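Local coordinates for protein ORF14 (PDB 2WPW) that binds acetyl coenzyme A and, as a tandem GCN5-related N-acetyltransferase, probably transfers an acyl group to an acceptor, at residues A[8-13]-A[62-67]; A[266-271]-A[304-309]; A[119-124]-A[333-338]. All blocks are in the same frame, centred on the assembly; numbering follows the deposited sequence.

Interaction 1. Residues A[8-13]-A[62-67]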
loop_
_atom_site.group_PDB
_atom_site.type_symbol
_atom_site.label_atom_id
_atom_site.label_comp_id
_atom_site.label_asym_id
_atom_site.label_seq_id
_atom_site.Cartn_x
_atom_site.Cartn_y
_atom_site.Cartn_z
ATOM N N LEU A 8 14.139 27.992 0.595
ATOM C CA LEU A 8 12.991 27.080 0.806
ATOM C C LEU A 8 12.067 27.437 1.948
ATOM O O LEU A 8 12.510 27.750 3.051
ATOM C CB LEU A 8 13.457 25.635 1.050
ATOM C CG LEU A 8 14.287 25.003 -0.055
ATOM C CD1 LEU A 8 15.284 23.961 0.499
ATOM C CD2 LEU A 8 13.342 24.437 -1.109
ATOM N N GLU A 9 10.771 27.302 1.674
ATOM C CA GLU A 9 9.731 27.475 2.684
ATOM C C GLU A 9 8.907 26.208 3.057
ATOM O O GLU A 9 8.262 25.586 2.208
ATOM C CB GLU A 9 8.790 28.570 2.234
ATOM C CG GLU A 9 7.904 29.018 3.332
ATOM C CD GLU A 9 6.766 29.822 2.793
ATOM O OE1 GLU A 9 6.062 30.498 3.610
ATOM O OE2 GLU A 9 6.598 29.773 1.539
ATOM N N PHE A 10 8.911 25.853 4.332
ATOM C CA PHE A 10 8.135 24.694 4.806
ATOM C C PHE A 10 6.673 25.050 5.132
ATOM O O PHE A 10 6.399 25.897 5.954
ATOM C CB PHE A 10 8.857 24.019 5.988
ATOM C CG PHE A 10 10.107 23.297 5.575
ATOM C CD1 PHE A 10 10.082 21.952 5.270
ATOM C CD2 PHE A 10 11.291 23.983 5.415
ATOM C CE1 PHE A 10 11.197 21.299 4.857
ATOM C CE2 PHE A 10 12.427 23.327 4.991
ATOM C CZ PHE A 10 12.372 21.965 4.715
ATOM N N VAL A 11 5.726 24.423 4.462
ATOM C CA VAL A 11 4.343 24.758 4.742
ATOM C C VAL A 11 3.585 23.462 4.965
ATOM O O VAL A 11 3.749 22.545 4.198
ATOM C CB VAL A 11 3.632 25.493 3.565
ATOM C CG1 VAL A 11 2.149 25.537 3.854
ATOM C CG2 VAL A 11 4.111 26.887 3.407
ATOM N N PRO A 12 2.741 23.411 6.013
ATOM C CA PRO A 12 1.921 22.249 6.361
ATOM C C PRO A 12 0.961 22.008 5.227
ATOM O O PRO A 12 0.457 22.996 4.677
ATOM C CB PRO A 12 1.140 22.739 7.580
ATOM C CG PRO A 12 2.058 23.662 8.232
ATOM C CD PRO A 12 2.659 24.446 7.058
ATOM N N LEU A 13 0.740 20.746 4.857
ATOM C CA LEU A 13 -0.159 20.454 3.746
ATOM C C LEU A 13 -1.579 20.237 4.278
ATOM O O LEU A 13 -1.817 19.285 5.015
ATOM C CB LEU A 13 0.330 19.212 2.953
ATOM C CG LEU A 13 -0.530 18.713 1.759
ATOM C CD1 LEU A 13 -0.803 19.859 0.755
ATOM C CD2 LEU A 13 0.122 17.591 1.021
ATOM N N TRP A 62 3.574 17.766 4.965
ATOM C CA TRP A 62 4.219 19.039 4.662
ATOM C C TRP A 62 4.550 19.209 3.193
ATOM O O TRP A 62 4.847 18.259 2.463
ATOM C CB TRP A 62 5.540 19.209 5.462
ATOM C CG TRP A 62 5.325 19.372 6.899
ATOM C CD1 TRP A 62 4.966 18.410 7.769
ATOM C CD2 TRP A 62 5.394 20.579 7.632
ATOM N NE1 TRP A 62 4.816 18.921 9.018
ATOM C CE2 TRP A 62 5.088 20.263 8.971
ATOM C CE3 TRP A 62 5.726 21.909 7.299
ATOM C CZ2 TRP A 62 5.106 21.226 10.004
ATOM C CZ3 TRP A 62 5.739 22.869 8.312
ATOM C CH2 TRP A 62 5.422 22.514 9.663
ATOM N N VAL A 63 4.576 20.458 2.780
ATOM C CA VAL A 63 5.069 20.799 1.468
ATOM C C VAL A 63 6.212 21.826 1.618
ATOM O O VAL A 63 6.224 22.631 2.560
ATOM C CB VAL A 63 3.902 21.318 0.641
ATOM C CG1 VAL A 63 4.307 22.405 -0.222
ATOM C CG2 VAL A 63 3.176 20.122 -0.127
ATOM N N VAL A 64 7.186 21.784 0.721
ATOM C CA VAL A 64 8.230 22.759 0.765
ATOM C C VAL A 64 8.142 23.561 -0.534
ATOM O O VAL A 64 7.914 22.983 -1.628
ATOM C CB VAL A 64 9.624 22.067 0.978
ATOM C CG1 VAL A 64 10.276 21.764 -0.308
ATOM C CG2 VAL A 64 10.520 22.928 1.717
ATOM N N ARG A 65 8.309 24.884 -0.419
ATOM C CA ARG A 65 8.273 25.767 -1.611
ATOM C C ARG A 65 9.479 26.650 -1.905
ATOM O O ARG A 65 10.136 27.235 -1.008
ATOM C CB ARG A 65 7.020 26.642 -1.658
ATOM C CG ARG A 65 6.443 26.900 -0.324
ATOM C CD ARG A 65 5.262 27.879 -0.412
ATOM N NE ARG A 65 4.028 27.278 -0.904
ATOM C CZ ARG A 65 2.820 27.675 -0.524
ATOM N NH1 ARG A 65 2.683 28.652 0.356
ATOM N NH2 ARG A 65 1.754 27.061 -1.010
ATOM N N SER A 66 9.748 26.707 -3.200
ATOM C CA SER A 66 10.684 27.642 -3.753
ATOM C C SER A 66 9.922 28.622 -4.637
ATOM O O SER A 66 9.177 28.236 -5.552
ATOM C CB SER A 66 11.735 26.935 -4.565
ATOM O OG SER A 66 12.905 27.696 -4.523
ATOM N N GLY A 67 10.081 29.892 -4.309
ATOM C CA GLY A 67 9.439 30.952 -5.057
ATOM C C GLY A 67 7.927 30.945 -4.988
ATOM O O GLY A 67 7.274 31.402 -5.911
#

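Interaction 2. Residues A[266-271]-A[304-309]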
loop_
_atom_site.group_PDB
_atom_site.type_symbol
_atom_site.label_atom_id
_atom_site.label_comp_id
_atom_site.label_asym_id
_atom_site.label_seq_id
_atom_site.Cartn_x
_atom_site.Cartn_y
_atom_site.Cartn_z
ATOM N N GLN A 266 -4.006 -6.322 -5.909
ATOM C CA GLN A 266 -4.424 -7.644 -5.434
ATOM C C GLN A 266 -4.071 -7.741 -3.969
ATOM O O GLN A 266 -2.899 -7.577 -3.642
ATOM C CB GLN A 266 -3.667 -8.736 -6.195
ATOM C CG GLN A 266 -3.577 -10.006 -5.417
ATOM C CD GLN A 266 -4.823 -10.765 -5.553
ATOM O OE1 GLN A 266 -5.047 -11.432 -6.558
ATOM N NE2 GLN A 266 -5.683 -10.663 -4.564
ATOM N N GLY A 267 -5.037 -7.979 -3.083
ATOM C CA GLY A 267 -4.706 -8.021 -1.645
ATOM C C GLY A 267 -4.284 -9.414 -1.172
ATOM O O GLY A 267 -4.082 -10.342 -1.976
HETATM N N MSE A 268 -4.179 -9.588 0.138
HETATM C CA MSE A 268 -3.828 -10.897 0.739
HETATM C C MSE A 268 -4.917 -11.949 0.544
HETATM O O MSE A 268 -6.085 -11.623 0.439
HETATM C CB MSE A 268 -3.606 -10.690 2.218
HETATM C CG MSE A 268 -2.118 -10.528 2.652
HETATM SE SE MSE A 268 -0.773 -10.339 1.127
HETATM C CE MSE A 268 0.520 -11.718 1.791
ATOM N N THR A 269 -4.515 -13.213 0.460
ATOM C CA THR A 269 -5.437 -14.337 0.478
ATOM C C THR A 269 -5.245 -15.100 1.778
ATOM O O THR A 269 -4.155 -15.535 2.088
ATOM C CB THR A 269 -5.192 -15.281 -0.700
ATOM O OG1 THR A 269 -5.476 -14.599 -1.936
ATOM C CG2 THR A 269 -6.078 -16.496 -0.611
ATOM N N VAL A 270 -6.293 -15.246 2.566
ATOM C CA VAL A 270 -6.191 -15.949 3.827
ATOM C C VAL A 270 -7.009 -17.235 3.835
ATOM O O VAL A 270 -8.197 -17.258 3.452
ATOM C CB VAL A 270 -6.693 -15.041 4.955
ATOM C CG1 VAL A 270 -6.502 -15.706 6.345
ATOM C CG2 VAL A 270 -5.934 -13.755 4.938
ATOM N N VAL A 271 -6.408 -18.314 4.302
ATOM C CA VAL A 271 -7.155 -19.548 4.479
ATOM C C VAL A 271 -6.984 -20.102 5.912
ATOM O O VAL A 271 -5.870 -20.302 6.402
ATOM C CB VAL A 271 -6.753 -20.602 3.419
ATOM C CG1 VAL A 271 -7.479 -21.926 3.649
ATOM C CG2 VAL A 271 -7.045 -20.086 2.014
ATOM N N THR A 304 0.713 -6.879 -6.822
ATOM C CA THR A 304 0.650 -7.436 -5.480
ATOM C C THR A 304 2.035 -7.476 -4.893
ATOM O O THR A 304 2.998 -7.288 -5.618
ATOM C CB THR A 304 -0.005 -8.845 -5.501
ATOM O OG1 THR A 304 -0.499 -9.159 -4.203
ATOM C CG2 THR A 304 0.981 -9.959 -5.953
ATOM N N ALA A 305 2.149 -7.690 -3.587
ATOM C CA ALA A 305 3.469 -7.816 -2.984
ATOM C C ALA A 305 3.542 -8.838 -1.855
ATOM O O ALA A 305 2.701 -8.830 -0.976
ATOM C CB ALA A 305 3.947 -6.457 -2.503
ATOM N N ASN A 306 4.565 -9.673 -1.854
ATOM C CA ASN A 306 4.803 -10.639 -0.747
ATOM C C ASN A 306 6.169 -10.490 -0.037
ATOM O O ASN A 306 7.147 -9.938 -0.604
ATOM C CB ASN A 306 4.673 -12.086 -1.261
ATOM C CG ASN A 306 3.371 -12.306 -1.992
ATOM O OD1 ASN A 306 2.305 -12.232 -1.408
ATOM N ND2 ASN A 306 3.449 -12.557 -3.267
ATOM N N ALA A 307 6.255 -11.040 1.165
ATOM C CA ALA A 307 7.519 -11.103 1.856
ATOM C C ALA A 307 8.478 -11.926 1.015
ATOM O O ALA A 307 8.149 -13.054 0.653
ATOM C CB ALA A 307 7.338 -11.722 3.208
ATOM N N GLU A 308 9.653 -11.372 0.684
ATOM C CA GLU A 308 10.579 -12.053 -0.226
ATOM C C GLU A 308 11.074 -13.384 0.304
ATOM O O GLU A 308 11.589 -14.211 -0.469
ATOM C CB GLU A 308 11.784 -11.182 -0.595
ATOM C CG GLU A 308 12.778 -10.931 0.558
ATOM C CD GLU A 308 13.940 -10.030 0.149
ATOM O OE1 GLU A 308 14.680 -9.568 1.028
ATOM O OE2 GLU A 308 14.134 -9.779 -1.051
ATOM N N ASP A 309 10.939 -13.599 1.611
ATOM C CA ASP A 309 11.510 -14.795 2.248
ATOM C C ASP A 309 10.532 -15.989 2.215
ATOM O O ASP A 309 10.832 -17.082 2.718
ATOM C CB ASP A 309 11.951 -14.470 3.694
ATOM C CG ASP A 309 10.771 -14.188 4.620
ATOM O OD1 ASP A 309 10.897 -14.441 5.813
ATOM O OD2 ASP A 309 9.707 -13.729 4.175
#

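Interaction 3. Residues A[119-124]-A[333-338]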
loop_
_atom_site.group_PDB
_atom_site.type_symbol
_atom_site.label_atom_id
_atom_site.label_comp_id
_atom_site.label_asym_id
_atom_site.label_seq_id
_atom_site.Cartn_x
_atom_site.Cartn_y
_atom_site.Cartn_z
ATOM N N THR A 119 12.093 7.812 18.163
ATOM C CA THR A 119 13.525 7.610 18.053
ATOM C C THR A 119 14.037 7.117 16.676
ATOM O O THR A 119 15.184 7.362 16.319
ATOM C CB THR A 119 14.016 6.711 19.202
ATOM O OG1 THR A 119 13.470 5.393 19.051
ATOM C CG2 THR A 119 13.504 7.277 20.535
ATOM N N THR A 120 13.213 6.463 15.890
ATOM C CA THR A 120 13.657 6.044 14.540
ATOM C C THR A 120 12.657 6.486 13.440
ATOM O O THR A 120 11.470 6.703 13.705
ATOM C CB THR A 120 13.825 4.489 14.463
ATOM O OG1 THR A 120 12.686 3.895 15.080
ATOM C CG2 THR A 120 15.077 3.973 15.237
ATOM N N LEU A 121 13.160 6.661 12.225
ATOM C CA LEU A 121 12.313 6.859 11.069
ATOM C C LEU A 121 12.387 5.596 10.254
ATOM O O LEU A 121 13.437 4.999 10.136
ATOM C CB LEU A 121 12.788 8.016 10.210
ATOM C CG LEU A 121 12.476 9.397 10.769
ATOM C CD1 LEU A 121 13.323 9.599 11.997
ATOM C CD2 LEU A 121 12.717 10.512 9.738
ATOM N N THR A 122 11.263 5.178 9.690
ATOM C CA THR A 122 11.282 4.046 8.744
ATOM C C THR A 122 10.802 4.479 7.334
ATOM O O THR A 122 10.026 5.450 7.172
ATOM C CB THR A 122 10.434 2.859 9.281
ATOM O OG1 THR A 122 9.107 3.329 9.550
ATOM C CG2 THR A 122 11.073 2.289 10.622
ATOM N N ALA A 123 11.273 3.775 6.318
ATOM C CA ALA A 123 10.837 4.066 4.967
ATOM C C ALA A 123 10.872 2.829 4.123
ATOM O O ALA A 123 11.564 1.864 4.416
ATOM C CB ALA A 123 11.723 5.141 4.366
ATOM N N THR A 124 10.092 2.849 3.061
ATOM C CA THR A 124 10.166 1.844 2.016
ATOM C C THR A 124 10.868 2.425 0.797
ATOM O O THR A 124 10.521 3.508 0.317
ATOM C CB THR A 124 8.794 1.450 1.615
ATOM O OG1 THR A 124 8.173 0.861 2.747
ATOM C CG2 THR A 124 8.839 0.407 0.457
ATOM N N ALA A 333 16.273 4.691 10.515
ATOM C CA ALA A 333 17.296 5.610 10.872
ATOM C C ALA A 333 16.933 6.220 12.192
ATOM O O ALA A 333 15.770 6.196 12.626
ATOM C CB ALA A 333 17.434 6.709 9.800
ATOM N N GLU A 334 17.947 6.773 12.826
ATOM C CA GLU A 334 17.794 7.309 14.144
ATOM C C GLU A 334 17.269 8.697 13.967
ATOM O O GLU A 334 17.694 9.363 13.061
ATOM C CB GLU A 334 19.161 7.321 14.856
ATOM C CG GLU A 334 19.599 5.940 15.355
ATOM C CD GLU A 334 20.959 5.993 16.039
ATOM O OE1 GLU A 334 20.990 6.210 17.253
ATOM O OE2 GLU A 334 21.999 5.832 15.365
ATOM N N ALA A 335 16.326 9.114 14.802
ATOM C CA ALA A 335 15.875 10.507 14.824
ATOM C C ALA A 335 17.016 11.420 15.288
ATOM O O ALA A 335 17.120 12.568 14.877
ATOM C CB ALA A 335 14.691 10.657 15.729
ATOM N N GLY A 336 17.859 10.898 16.166
ATOM C CA GLY A 336 19.087 11.560 16.534
ATOM C C GLY A 336 18.796 12.474 17.697
ATOM O O GLY A 336 17.666 12.566 18.138
ATOM N N PRO A 337 19.819 13.163 18.190
ATOM C CA PRO A 337 19.673 14.030 19.356
ATOM C C PRO A 337 19.014 15.343 19.025
ATOM O O PRO A 337 19.189 15.859 17.956
ATOM C CB PRO A 337 21.122 14.267 19.806
ATOM C CG PRO A 337 22.008 13.940 18.566
ATOM C CD PRO A 337 21.163 13.210 17.570
ATOM N N SER A 338 18.259 15.889 19.952
ATOM C CA SER A 338 17.831 17.271 19.811
ATOM C C SER A 338 18.916 18.195 20.322
ATOM O O SER A 338 18.773 19.407 20.229
ATOM C CB SER A 338 16.561 17.526 20.619
ATOM O OG SER A 338 15.577 16.567 20.288
HETATM O O HOH W 1 17.474 8.603 17.487
#

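Interaction 1. Residues A[8-13]-A[62-67]
Val64 sets its CG2 methyl squarely over the ring of Phe10, 3.5 Å from the ring centroid and 7° off the normal, a CH-pi contact with all six ring carbons. Phe10 makes this possible by carrying CG anti to its carbonyl carbon (chi1 -71°), with the ring turned face-on to its cross-strand partner. On the same face, Leu8 CB rests against Val64 CG2 at 4.0 Å; apolar side chains suit this face because helix 101-115 packs on it through Ile101 and Leu105. At the far end Pro12 CG lies over the six-membered ring of Trp62, 4.0 Å from its centroid, while Phe10 CB meets Trp62 CE3; the indole N-H is turned to Asp60. Val11 N gives to Val63 O and Val63 N to Val11 O, each 2.7 Å and nearly straight, and Glu9 and Arg65 form a second reciprocal backbone pair. The polar edge is on the other face, where the extended Glu9 chain runs beside Arg65, whose chain bends at chi3 and touches Thr20 of helix 18-33. Glu9 OE2 lies 3.0 Å from Arg65 CD, yet 4.2 Å from Arg65 NH1, beyond salt-bridge distance, so any attraction between the charges is probably modest. An antiparallel pair of this kind, packed against helix 101-115, whose first turn carries the acetyl-CoA-binding Gly102 and Arg103, is the opening strand pairing of the GNAT fold.

Interaction 2. Residues A[266-271]-A[304-309]
Gln266 and Thr304 lie side by side with their side chains pointing the same way. The one hydrogen bond of the contact is a separate matter, running from the Thr304 hydroxyl to the main chain: Thr304 OG1 donates to Gln266 O at 2.9 Å, coming from above the carbonyl plane, 43° out of it. With OG1 anti to the backbone N (chi1 -159°), the hydroxyl is carried across to the other strand, and threonine suits the place because its short branch can donate a hydrogen bond to a main-chain carbonyl where no backbone N-H of these segments does so. The aliphatic part of Gln266 runs beside it, CG being 3.4 Å from Thr304 OG1. A bend at chi2 then takes the glutamine amide away, and NE2 makes a weak bond to Gly267 O at 3.1 Å.

Further along, Met268 (a selenomethionine) and Asn306 approach at a slant, the terminal CE methyl coming 3.7 Å from Asn306 OD1. This is a peripheral touch where the strands diverge: the CA atoms of Gln266 and Thr304 are 5.1 Å apart, those of Met268 and Asn306 8.8 Å. The strands run in roughly the same direction, 38° apart, and splay as the fourth and fifth strands of GNAT domains do.

Asn306 ND2 is hydrogen-bonded to Asn317 OD1 of helix 311-318, which also packs on Met268 through Met313. Strand 301-307 continues its pairing with strand 149-162, strand 263-271 with strand 247-256, and helix 280-295 links the two in a beta-alpha-beta unit.

Interaction 3. Residues A[119-124]-A[333-338]
Thr119 O is gripped twice, by Ala335 N at 2.6 Å and by a water that donates to it at 2.9 Å. The N-H of Ala335 points almost straight at the oxygen (175°), though from above the carbonyl plane. The same water accepts from Gly336 N at 2.7 Å, tying the chain beyond the strand back to Thr119. These bonds close an antiparallel pairing in which the C-terminal strand 323-334 joins strand 120-127 of the first GNAT half; strand 149-162 in turn lies beside strand 301-307, consistent with the two halves exchanging their C-terminal strands. Within the pairing, Ala333 N gives to Leu121 O at 2.9 Å, in the carbonyl plane; the return bond from Leu121 N is less certain, as Ala333 O is crowded. Gly336 suits the exit from the strand because its phi is positive (89°). Leu121 faces Val87 and, on helix 101-115, Ala109 and Ala113; Arg114 of that helix hydrogen-bonds Ala335 O. Ala123, two residues further along the strand, touches acetyl coenzyme A. The small side chain of Ala335 fits beside the end of Leu121: a chi1 of -76° keeps the leucine branch beside the backbone N and brings Leu121 CD1 to 4.1 Å from Ala335 CB.

How the interactions relate
Interaction 1 lies in the acetyl-CoA-binding half, and interaction 3 joins that half to the C-terminal strand; their centres are about 21 Å apart. Both pack on helix 101-115. Leu8 side-chain atoms of interaction 1 come within about 8 Å of the cofactor, and those of Leu121 in interaction 3 within about 7 Å. Interaction 2 lies in the second GNAT half, away from the annotated sites, its centre about 37 Å from that of interaction 1 and about 28 Å from that of interaction 3. Yet its nearest atoms come to about 9 Å from those of interaction 3. Interaction 3 brings together sequence-distant regions, and the segments of interaction 2 fall between its own along the chain.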